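Local coordinates for tubulin-like protein CetZ1 (PDB 4B46) that helps control the shape of the archaeal cell as a GTP-binding, tubulin-like cytoskeletal protein needed to form rod-shaped cells that swim efficiently, at residues S212-T222 with V327-P335; T264-V275 with E304-G314. One frame throughout, in Å; residues are numbered along the deposited sequence.

Interaction 1: S212-T222 with V327-P335; sequences SVVDSSEIINT and VRGGDYPIP
Residues 212-215 run beside strand 326-333, the outermost strand of the mixed sheet in the tubulin-like C-terminal domain, joined to it by a single beta bridge between Val213 and Asp331, with Asp331 N donating to Ser212 O (3.2 Å) and Val214 N to Asp331 O; helix 216-222 then runs back along the strand at 152°. Asp215 and Glu218 start that helix with a capping box: Glu218 N bonds to Asp215 OD1, and Asp215 N returns a weak bond to Glu218 OE1. At Gly330 the backbone is bare, and Val214 CG2 presses onto it, 3.4 Å from Gly330 C; a CB there would clash with this methyl. The other branch, CG1, swung opposite the backbone N (chi1 171°), lies 3.7 Å from Tyr332 OH, while Tyr332 CE1 lies against Val214 CB. Ile219 CD1 meets the same hydroxyl, which is hydrogen-bonded to Leu197 O. Replacing Tyr332 by alanine is likely to open a gap beside Val214 and Ile219 and leave Leu197 O without its hydroxyl partner. Val213 CG2 rests on the Pro333 ring. At the far end Arg328 stretches past Thr222, while Asn221 CB covers one guanidinium face near the rim. Arg328 NH1 also pairs with Glu326. Three waters lie in the guanidinium plane at its edge; one accepts from Arg328 NH1 (3.0 Å) and donates to Thr222 OG1, which itself donates to Glu218 O (2.7 Å).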
loop_
_atom_site.group_PDB
_atom_site.type_symbol
_atom_site.label_atom_id
_atom_site.label_comp_id
_atom_site.label_asym_id
_atom_site.label_seq_id
_atom_site.Cartn_x
_atom_site.Cartn_y
_atom_site.Cartn_z
ATOM N N SER A 212 24.401 -4.029 5.688
ATOM C CA SER A 212 24.158 -3.375 4.408
ATOM C C SER A 212 22.743 -2.791 4.326
ATOM O O SER A 212 21.781 -3.387 4.806
ATOM C CB SER A 212 24.411 -4.344 3.251
ATOM O OG SER A 212 24.433 -3.659 2.011
ATOM N N VAL A 213 22.640 -1.619 3.708
ATOM C CA VAL A 213 21.403 -0.851 3.668
ATOM C C VAL A 213 20.506 -1.292 2.514
ATOM O O VAL A 213 20.985 -1.559 1.415
ATOM C CB VAL A 213 21.710 0.664 3.559
ATOM C CG1 VAL A 213 20.426 1.488 3.459
ATOM C CG2 VAL A 213 22.551 1.117 4.745
ATOM N N VAL A 214 19.206 -1.385 2.779
ATOM C CA VAL A 214 18.240 -1.745 1.754
ATOM C C VAL A 214 18.105 -0.602 0.767
ATOM O O VAL A 214 17.808 0.526 1.158
ATOM C CB VAL A 214 16.831 -2.005 2.351
ATOM C CG1 VAL A 214 15.790 -2.159 1.240
ATOM C CG2 VAL A 214 16.834 -3.225 3.243
ATOM N N ASP A 215 18.306 -0.885 -0.514
ATOM C CA ASP A 215 18.084 0.141 -1.526
ATOM C C ASP A 215 16.799 -0.129 -2.308
ATOM O O ASP A 215 16.195 -1.191 -2.168
ATOM C CB ASP A 215 19.300 0.295 -2.450
ATOM C CG ASP A 215 19.721 -1.004 -3.093
ATOM O OD1 ASP A 215 18.847 -1.798 -3.493
ATOM O OD2 ASP A 215 20.939 -1.237 -3.204
ATOM N N SER A 216 16.386 0.840 -3.115
ATOM C CA SER A 216 15.166 0.729 -3.911
ATOM C C SER A 216 15.187 -0.475 -4.851
ATOM O O SER A 216 14.149 -1.099 -5.102
ATOM C CB SER A 216 14.954 2.010 -4.726
ATOM O OG SER A 216 15.135 3.151 -3.909
ATOM N N SER A 217 16.368 -0.780 -5.383
ATOM C CA SER A 217 16.527 -1.922 -6.271
ATOM C C SER A 217 16.029 -3.213 -5.635
ATOM O O SER A 217 15.380 -4.034 -6.286
ATOM C CB SER A 217 17.991 -2.080 -6.680
ATOM O OG SER A 217 18.109 -1.957 -8.083
ATOM N N GLU A 218 16.329 -3.385 -4.357
ATOM C CA GLU A 218 15.919 -4.588 -3.649
ATOM C C GLU A 218 14.408 -4.683 -3.507
ATOM O O GLU A 218 13.838 -5.773 -3.545
ATOM C CB GLU A 218 16.594 -4.658 -2.277
ATOM C CG GLU A 218 18.094 -4.890 -2.363
ATOM C CD GLU A 218 18.711 -5.166 -1.018
ATOM O OE1 GLU A 218 19.013 -4.195 -0.297
ATOM O OE2 GLU A 218 18.890 -6.354 -0.680
ATOM N N ILE A 219 13.762 -3.540 -3.328
ATOM C CA ILE A 219 12.312 -3.512 -3.219
ATOM C C ILE A 219 11.701 -3.791 -4.580
ATOM O O ILE A 219 10.795 -4.618 -4.711
ATOM C CB ILE A 219 11.812 -2.158 -2.693
ATOM C CG1 ILE A 219 12.257 -1.971 -1.241
ATOM C CG2 ILE A 219 10.285 -2.055 -2.820
ATOM C CD1 ILE A 219 12.024 -0.573 -0.711
ATOM N N ILE A 220 12.211 -3.103 -5.597
ATOM C CA ILE A 220 11.703 -3.266 -6.951
ATOM C C ILE A 220 11.857 -4.717 -7.414
ATOM O O ILE A 220 10.935 -5.313 -7.979
ATOM C CB ILE A 220 12.416 -2.281 -7.910
ATOM C CG1 ILE A 220 11.957 -0.855 -7.591
ATOM C CG2 ILE A 220 12.153 -2.633 -9.370
ATOM C CD1 ILE A 220 12.753 0.215 -8.282
ATOM N N ASN A 221 13.021 -5.294 -7.141
ATOM C CA ASN A 221 13.287 -6.674 -7.531
ATOM C C ASN A 221 12.452 -7.696 -6.743
ATOM O O ASN A 221 12.095 -8.754 -7.261
ATOM C CB ASN A 221 14.789 -6.966 -7.443
ATOM C CG ASN A 221 15.564 -6.300 -8.560
ATOM O OD1 ASN A 221 14.979 -5.876 -9.551
ATOM N ND2 ASN A 221 16.879 -6.213 -8.415
ATOM N N THR A 222 12.119 -7.366 -5.501
ATOM C CA THR A 222 11.217 -8.214 -4.725
ATOM C C THR A 222 9.803 -8.213 -5.314
ATOM O O THR A 222 9.117 -9.243 -5.318
ATOM C CB THR A 222 11.191 -7.798 -3.237
ATOM O OG1 THR A 222 12.507 -7.913 -2.692
ATOM C CG2 THR A 222 10.246 -8.710 -2.418
ATOM N N VAL A 327 15.342 -14.609 -0.851
ATOM C CA VAL A 327 15.081 -13.865 0.373
ATOM C C VAL A 327 16.144 -12.803 0.557
ATOM O O VAL A 327 17.310 -13.117 0.815
ATOM C CB VAL A 327 15.038 -14.758 1.635
ATOM C CG1 VAL A 327 14.767 -13.891 2.873
ATOM C CG2 VAL A 327 13.972 -15.853 1.504
ATOM N N ARG A 328 15.738 -11.548 0.410
ATOM C CA ARG A 328 16.651 -10.435 0.557
ATOM C C ARG A 328 16.468 -9.873 1.953
ATOM O O ARG A 328 15.421 -10.055 2.570
ATOM C CB ARG A 328 16.374 -9.360 -0.501
ATOM C CG ARG A 328 16.586 -9.810 -1.943
ATOM C CD ARG A 328 15.998 -8.784 -2.931
ATOM N NE ARG A 328 16.503 -8.975 -4.289
ATOM C CZ ARG A 328 16.007 -9.856 -5.150
ATOM N NH1 ARG A 328 14.988 -10.632 -4.801
ATOM N NH2 ARG A 328 16.533 -9.971 -6.361
ATOM N N GLY A 329 17.492 -9.197 2.458
ATOM C CA GLY A 329 17.405 -8.597 3.770
ATOM C C GLY A 329 18.416 -7.491 3.962
ATOM O O GLY A 329 19.546 -7.585 3.487
ATOM N N GLY A 330 18.007 -6.436 4.654
ATOM C CA GLY A 330 18.917 -5.367 5.013
ATOM C C GLY A 330 18.311 -4.480 6.073
ATOM O O GLY A 330 17.249 -4.792 6.618
ATOM N N ASP A 331 18.972 -3.368 6.376
ATOM C CA ASP A 331 18.399 -2.442 7.344
ATOM C C ASP A 331 18.304 -0.988 6.904
ATOM O O ASP A 331 18.896 -0.580 5.903
ATOM C CB ASP A 331 19.115 -2.539 8.693
ATOM C CG ASP A 331 20.598 -2.333 8.579
ATOM O OD1 ASP A 331 21.030 -1.495 7.755
ATOM O OD2 ASP A 331 21.328 -3.017 9.321
ATOM N N TYR A 332 17.529 -0.222 7.667
ATOM C CA TYR A 332 17.483 1.224 7.543
ATOM C C TYR A 332 18.045 1.817 8.823
ATOM O O TYR A 332 17.324 1.965 9.811
ATOM C CB TYR A 332 16.046 1.717 7.352
ATOM C CG TYR A 332 15.475 1.499 5.974
ATOM C CD1 TYR A 332 16.235 1.743 4.835
ATOM C CD2 TYR A 332 14.165 1.068 5.808
ATOM C CE1 TYR A 332 15.706 1.550 3.562
ATOM C CE2 TYR A 332 13.629 0.866 4.542
ATOM C CZ TYR A 332 14.403 1.109 3.425
ATOM O OH TYR A 332 13.864 0.920 2.174
ATOM N N PRO A 333 19.341 2.138 8.821
ATOM C CA PRO A 333 19.925 2.769 10.009
ATOM C C PRO A 333 19.356 4.171 10.226
ATOM O O PRO A 333 19.434 5.012 9.333
ATOM C CB PRO A 333 21.426 2.815 9.689
ATOM C CG PRO A 333 21.522 2.651 8.208
ATOM C CD PRO A 333 20.348 1.823 7.794
ATOM N N ILE A 334 18.778 4.404 11.401
ATOM C CA ILE A 334 18.153 5.683 11.724
ATOM C C ILE A 334 18.642 6.176 13.077
ATOM O O ILE A 334 18.110 5.775 14.111
ATOM C CB ILE A 334 16.617 5.563 11.786
ATOM C CG1 ILE A 334 16.060 5.036 10.464
ATOM C CG2 ILE A 334 15.980 6.908 12.128
ATOM C CD1 ILE A 334 14.554 4.819 10.483
ATOM N N PRO A 335 19.666 7.043 13.076
ATOM C CA PRO A 335 20.213 7.555 14.338
ATOM C C PRO A 335 19.147 8.315 15.125
ATOM O O PRO A 335 18.337 9.032 14.529
ATOM C CB PRO A 335 21.326 8.507 13.880
ATOM C CG PRO A 335 21.678 8.052 12.496
ATOM C CD PRO A 335 20.387 7.565 11.903
HETATM O O HOH W 1 20.421 -5.457 1.828
HETATM O O HOH W 2 18.613 -7.156 -5.586
HETATM O O HOH W 3 18.591 -8.399 -7.222
HETATM O O HOH W 4 13.207 -10.539 -2.426
#

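Interaction 2: T264-V275 with E304-G314; sequences TAHTTNRITSLV and EHLNRKGIERG
Thr267 lays its methyl CG2 against the side-chain amide of Asn307, 3.4 Å from Asn307 CG, the two side chains running alongside in opposite senses. The amide is held at both ends: Asn307 ND2 donates in its own plane to Thr268 OG1 (2.9 Å, 158° at the hydrogen), and Asn307 OD1, as the N-cap of helix 308-314, accepts Gly310 N from above the carbonyl plane. With CG between the backbone N and the carbonyl carbon (chi1 70°), Asn307 can serve its own helix and the neighbouring one together. Thr268 OG1 donates to Thr264 O, which also takes Thr268 N from the opposite face of its plane. Ile271 CD1 comes within 3.5 Å of Asn307 OD1, and Ile271 CG2 sits on the Gly310 backbone, 3.5 Å from Gly310 C. A CB at Gly310 would collide with Ile271 CB, so the lack of a side chain lets the helix axes approach to 7.9 Å, crossing at -35°, with the CA atoms of Thr268 and Gly310 4.3 Å apart. Farther along, Val275 CG1 packs over Gly314, while Thr272 CG2 touches Arg313 CB. The extended Arg313 reaches back across Thr268, bringing NH1 to 3.5 Å from Thr268 CG2; a water links NH1 to Asn269 OD1 and Thr272 OG1. Helices 265-280 and 308-322 thus pack side by side on the mixed sheet of the tubulin-like C-terminal domain, with Ile271 and Val275 against strand 294-301, Leu274 reaching strands 228-237 and 339-347, and Ile311 touching strand 326-333.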
loop_
_atom_site.group_PDB
_atom_site.type_symbol
_atom_site.label_atom_id
_atom_site.label_comp_id
_atom_site.label_asym_id
_atom_site.label_seq_id
_atom_site.Cartn_x
_atom_site.Cartn_y
_atom_site.Cartn_z
ATOM N N THR A 264 26.487 -8.556 21.679
ATOM C CA THR A 264 26.232 -8.950 20.300
ATOM C C THR A 264 25.089 -9.958 20.224
ATOM O O THR A 264 24.256 -9.895 19.320
ATOM C CB THR A 264 27.495 -9.541 19.647
ATOM O OG1 THR A 264 28.506 -8.530 19.566
ATOM C CG2 THR A 264 27.194 -10.055 18.246
ATOM N N ALA A 265 25.057 -10.882 21.183
ATOM C CA ALA A 265 24.012 -11.898 21.244
ATOM C C ALA A 265 22.653 -11.263 21.503
ATOM O O ALA A 265 21.646 -11.664 20.916
ATOM C CB ALA A 265 24.326 -12.922 22.321
ATOM N N HIS A 266 22.636 -10.275 22.394
ATOM C CA HIS A 266 21.416 -9.547 22.707
ATOM C C HIS A 266 20.838 -8.936 21.441
ATOM O O HIS A 266 19.686 -9.178 21.093
ATOM C CB HIS A 266 21.691 -8.464 23.751
ATOM C CG HIS A 266 23.133 -8.065 23.851
ATOM N ND1 HIS A 266 24.019 -8.690 24.703
ATOM C CD2 HIS A 266 23.837 -7.099 23.216
ATOM C CE1 HIS A 266 25.211 -8.128 24.585
ATOM N NE2 HIS A 266 25.127 -7.159 23.692
ATOM N N THR A 267 21.657 -8.157 20.747
ATOM C CA THR A 267 21.253 -7.552 19.484
ATOM C C THR A 267 20.725 -8.582 18.480
ATOM O O THR A 267 19.653 -8.397 17.898
ATOM C CB THR A 267 22.409 -6.743 18.863
ATOM O OG1 THR A 267 22.655 -5.586 19.666
ATOM C CG2 THR A 267 22.062 -6.298 17.464
ATOM N N THR A 268 21.468 -9.671 18.298
ATOM C CA THR A 268 21.091 -10.693 17.327
ATOM C C THR A 268 19.747 -11.323 17.680
ATOM O O THR A 268 18.858 -11.417 16.827
ATOM C CB THR A 268 22.179 -11.782 17.182
ATOM O OG1 THR A 268 23.403 -11.169 16.775
ATOM C CG2 THR A 268 21.783 -12.803 16.125
ATOM N N ASN A 269 19.590 -11.719 18.941
ATOM C CA ASN A 269 18.347 -12.341 19.400
ATOM C C ASN A 269 17.122 -11.418 19.339
ATOM O O ASN A 269 16.015 -11.863 19.035
ATOM C CB ASN A 269 18.513 -12.897 20.817
ATOM C CG ASN A 269 19.552 -13.994 20.891
ATOM O OD1 ASN A 269 19.851 -14.650 19.892
ATOM N ND2 ASN A 269 20.113 -14.202 22.078
ATOM N N ARG A 270 17.318 -10.140 19.643
ATOM C CA ARG A 270 16.234 -9.170 19.560
ATOM C C ARG A 270 15.742 -9.053 18.117
ATOM O O ARG A 270 14.539 -8.995 17.853
ATOM C CB ARG A 270 16.710 -7.805 20.063
ATOM C CG ARG A 270 15.627 -6.737 20.102
ATOM C CD ARG A 270 16.201 -5.342 19.906
ATOM N NE ARG A 270 17.012 -5.277 18.694
ATOM C CZ ARG A 270 18.340 -5.217 18.686
ATOM N NH1 ARG A 270 19.012 -5.194 19.829
ATOM N NH2 ARG A 270 18.994 -5.173 17.535
ATOM N N ILE A 271 16.688 -9.023 17.186
ATOM C CA ILE A 271 16.370 -8.942 15.772
ATOM C C ILE A 271 15.631 -10.178 15.286
ATOM O O ILE A 271 14.611 -10.069 14.611
ATOM C CB ILE A 271 17.635 -8.745 14.921
ATOM C CG1 ILE A 271 18.161 -7.319 15.080
ATOM C CG2 ILE A 271 17.345 -9.038 13.453
ATOM C CD1 ILE A 271 19.445 -7.050 14.302
ATOM N N THR A 272 16.143 -11.358 15.621
ATOM C CA THR A 272 15.504 -12.574 15.141
ATOM C C THR A 272 14.106 -12.722 15.734
ATOM O O THR A 272 13.205 -13.253 15.083
ATOM C CB THR A 272 16.350 -13.828 15.419
ATOM O OG1 THR A 272 16.647 -13.912 16.816
ATOM C CG2 THR A 272 17.640 -13.761 14.644
ATOM N N SER A 273 13.929 -12.239 16.963
ATOM C CA SER A 273 12.611 -12.216 17.605
ATOM C C SER A 273 11.607 -11.320 16.881
ATOM O O SER A 273 10.462 -11.715 16.670
ATOM C CB SER A 273 12.725 -11.794 19.074
ATOM O OG SER A 273 13.224 -12.860 19.860
ATOM N N LEU A 274 12.027 -10.108 16.520
ATOM C CA LEU A 274 11.171 -9.217 15.742
ATOM C C LEU A 274 10.793 -9.842 14.403
ATOM O O LEU A 274 9.659 -9.702 13.942
ATOM C CB LEU A 274 11.866 -7.884 15.478
ATOM C CG LEU A 274 11.828 -6.777 16.524
ATOM C CD1 LEU A 274 12.470 -5.542 15.921
ATOM C CD2 LEU A 274 10.398 -6.478 16.988
ATOM N N VAL A 275 11.758 -10.516 13.782
ATOM C CA VAL A 275 11.541 -11.183 12.507
ATOM C C VAL A 275 10.433 -12.228 12.651
ATOM O O VAL A 275 9.484 -12.260 11.862
ATOM C CB VAL A 275 12.849 -11.835 11.974
ATOM C CG1 VAL A 275 12.572 -12.709 10.772
ATOM C CG2 VAL A 275 13.872 -10.765 11.610
ATOM N N GLU A 304 23.166 1.292 16.448
ATOM C CA GLU A 304 23.754 0.538 17.553
ATOM C C GLU A 304 22.915 -0.677 17.963
ATOM O O GLU A 304 23.419 -1.585 18.625
ATOM C CB GLU A 304 24.038 1.446 18.758
ATOM C CG GLU A 304 22.803 2.048 19.419
ATOM C CD GLU A 304 22.351 3.354 18.776
ATOM O OE1 GLU A 304 22.804 3.672 17.653
ATOM O OE2 GLU A 304 21.537 4.066 19.406
ATOM N N HIS A 305 21.644 -0.694 17.566
ATOM C CA HIS A 305 20.779 -1.843 17.826
ATOM C C HIS A 305 20.485 -2.652 16.565
ATOM O O HIS A 305 19.471 -3.339 16.484
ATOM C CB HIS A 305 19.468 -1.399 18.479
ATOM C CG HIS A 305 19.648 -0.790 19.835
ATOM N ND1 HIS A 305 19.558 0.567 20.059
ATOM C CD2 HIS A 305 19.920 -1.352 21.036
ATOM C CE1 HIS A 305 19.762 0.814 21.341
ATOM N NE2 HIS A 305 19.983 -0.333 21.956
ATOM N N LEU A 306 21.370 -2.555 15.577
ATOM C CA LEU A 306 21.262 -3.346 14.355
ATOM C C LEU A 306 22.590 -4.058 14.128
ATOM O O LEU A 306 23.641 -3.515 14.449
ATOM C CB LEU A 306 20.972 -2.446 13.153
ATOM C CG LEU A 306 19.713 -1.583 13.118
ATOM C CD1 LEU A 306 19.750 -0.611 11.927
ATOM C CD2 LEU A 306 18.460 -2.436 13.061
ATOM N N ASN A 307 22.547 -5.275 13.594
ATOM C CA ASN A 307 23.772 -5.964 13.194
ATOM C C ASN A 307 23.545 -6.883 11.999
ATOM O O ASN A 307 22.404 -7.082 11.580
ATOM C CB ASN A 307 24.456 -6.688 14.373
ATOM C CG ASN A 307 23.684 -7.905 14.881
ATOM O OD1 ASN A 307 22.695 -8.339 14.296
ATOM N ND2 ASN A 307 24.160 -8.469 15.987
ATOM N N ARG A 308 24.623 -7.424 11.437
ATOM C CA ARG A 308 24.494 -8.257 10.247
ATOM C C ARG A 308 23.975 -9.646 10.598
ATOM O O ARG A 308 23.197 -10.237 9.851
ATOM C CB ARG A 308 25.825 -8.368 9.491
ATOM C CG ARG A 308 25.683 -9.116 8.169
ATOM C CD ARG A 308 26.992 -9.274 7.402
ATOM N NE ARG A 308 26.733 -9.781 6.055
ATOM C CZ ARG A 308 26.732 -11.068 5.718
ATOM N NH1 ARG A 308 26.996 -11.997 6.628
ATOM N NH2 ARG A 308 26.474 -11.427 4.465
ATOM N N LYS A 309 24.401 -10.154 11.746
ATOM C CA LYS A 309 24.093 -11.521 12.141
ATOM C C LYS A 309 22.593 -11.762 12.306
ATOM O O LYS A 309 22.078 -12.802 11.901
ATOM C CB LYS A 309 24.836 -11.865 13.434
ATOM C CG LYS A 309 24.793 -13.334 13.818
ATOM C CD LYS A 309 25.812 -13.635 14.911
ATOM C CE LYS A 309 25.753 -15.091 15.335
ATOM N NZ LYS A 309 26.862 -15.446 16.266
ATOM N N GLY A 310 21.894 -10.801 12.900
ATOM C CA GLY A 310 20.465 -10.944 13.127
ATOM C C GLY A 310 19.733 -11.032 11.812
ATOM O O GLY A 310 18.826 -11.846 11.638
ATOM N N ILE A 311 20.164 -10.200 10.871
ATOM C CA ILE A 311 19.552 -10.126 9.554
ATOM C C ILE A 311 19.804 -11.398 8.760
ATOM O O ILE A 311 18.890 -11.935 8.131
ATOM C CB ILE A 311 20.063 -8.882 8.783
ATOM C CG1 ILE A 311 19.610 -7.607 9.505
ATOM C CG2 ILE A 311 19.577 -8.897 7.344
ATOM C CD1 ILE A 311 19.947 -6.320 8.787
ATOM N N GLU A 312 21.042 -11.883 8.798
ATOM C CA GLU A 312 21.380 -13.144 8.131
ATOM C C GLU A 312 20.597 -14.331 8.702
ATOM O O GLU A 312 20.012 -15.105 7.944
ATOM C CB GLU A 312 22.888 -13.404 8.158
ATOM C CG GLU A 312 23.671 -12.476 7.222
ATOM C CD GLU A 312 23.087 -12.445 5.809
ATOM O OE1 GLU A 312 23.197 -13.465 5.096
ATOM O OE2 GLU A 312 22.518 -11.404 5.414
ATOM N N ARG A 313 20.571 -14.468 10.026
ATOM C CA ARG A 313 19.733 -15.491 10.655
ATOM C C ARG A 313 18.267 -15.276 10.297
ATOM O O ARG A 313 17.524 -16.235 10.081
ATOM C CB ARG A 313 19.889 -15.488 12.177
ATOM C CG ARG A 313 21.214 -16.052 12.685
ATOM C CD ARG A 313 21.222 -16.099 14.200
ATOM N NE ARG A 313 22.400 -16.787 14.715
ATOM C CZ ARG A 313 22.741 -16.829 15.999
ATOM N NH1 ARG A 313 21.996 -16.208 16.906
ATOM N NH2 ARG A 313 23.833 -17.486 16.376
ATOM N N GLY A 314 17.850 -14.014 10.226
ATOM C CA GLY A 314 16.467 -13.706 9.906
ATOM C C GLY A 314 16.087 -14.165 8.506
ATOM O O GLY A 314 15.012 -14.737 8.299
HETATM O O HOH W 5 19.020 -15.468 17.294
#

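The two interactions, with centres 15 Å apart, meet through strand 326-333, which follows helix 308-322 in the chain. Ile311 CD1 of interaction 2 packs 3.6 Å from Asp331 OD2 of interaction 1, and Ile311 CG2 lies 3.8 Å from Gly329 C; Leu306 CD1 adds a contact with Asp331 CB. The chain between the two segments of interaction 1 contains both segments of interaction 2. Both belong to the C-terminal domain and lie away from the GDP pocket, their centres about 17 and 27 Å from that of the chain. Interaction 1 joins segment 212-222 to the outermost strand of the sheet; interaction 2 joins two helices that pack on that sheet.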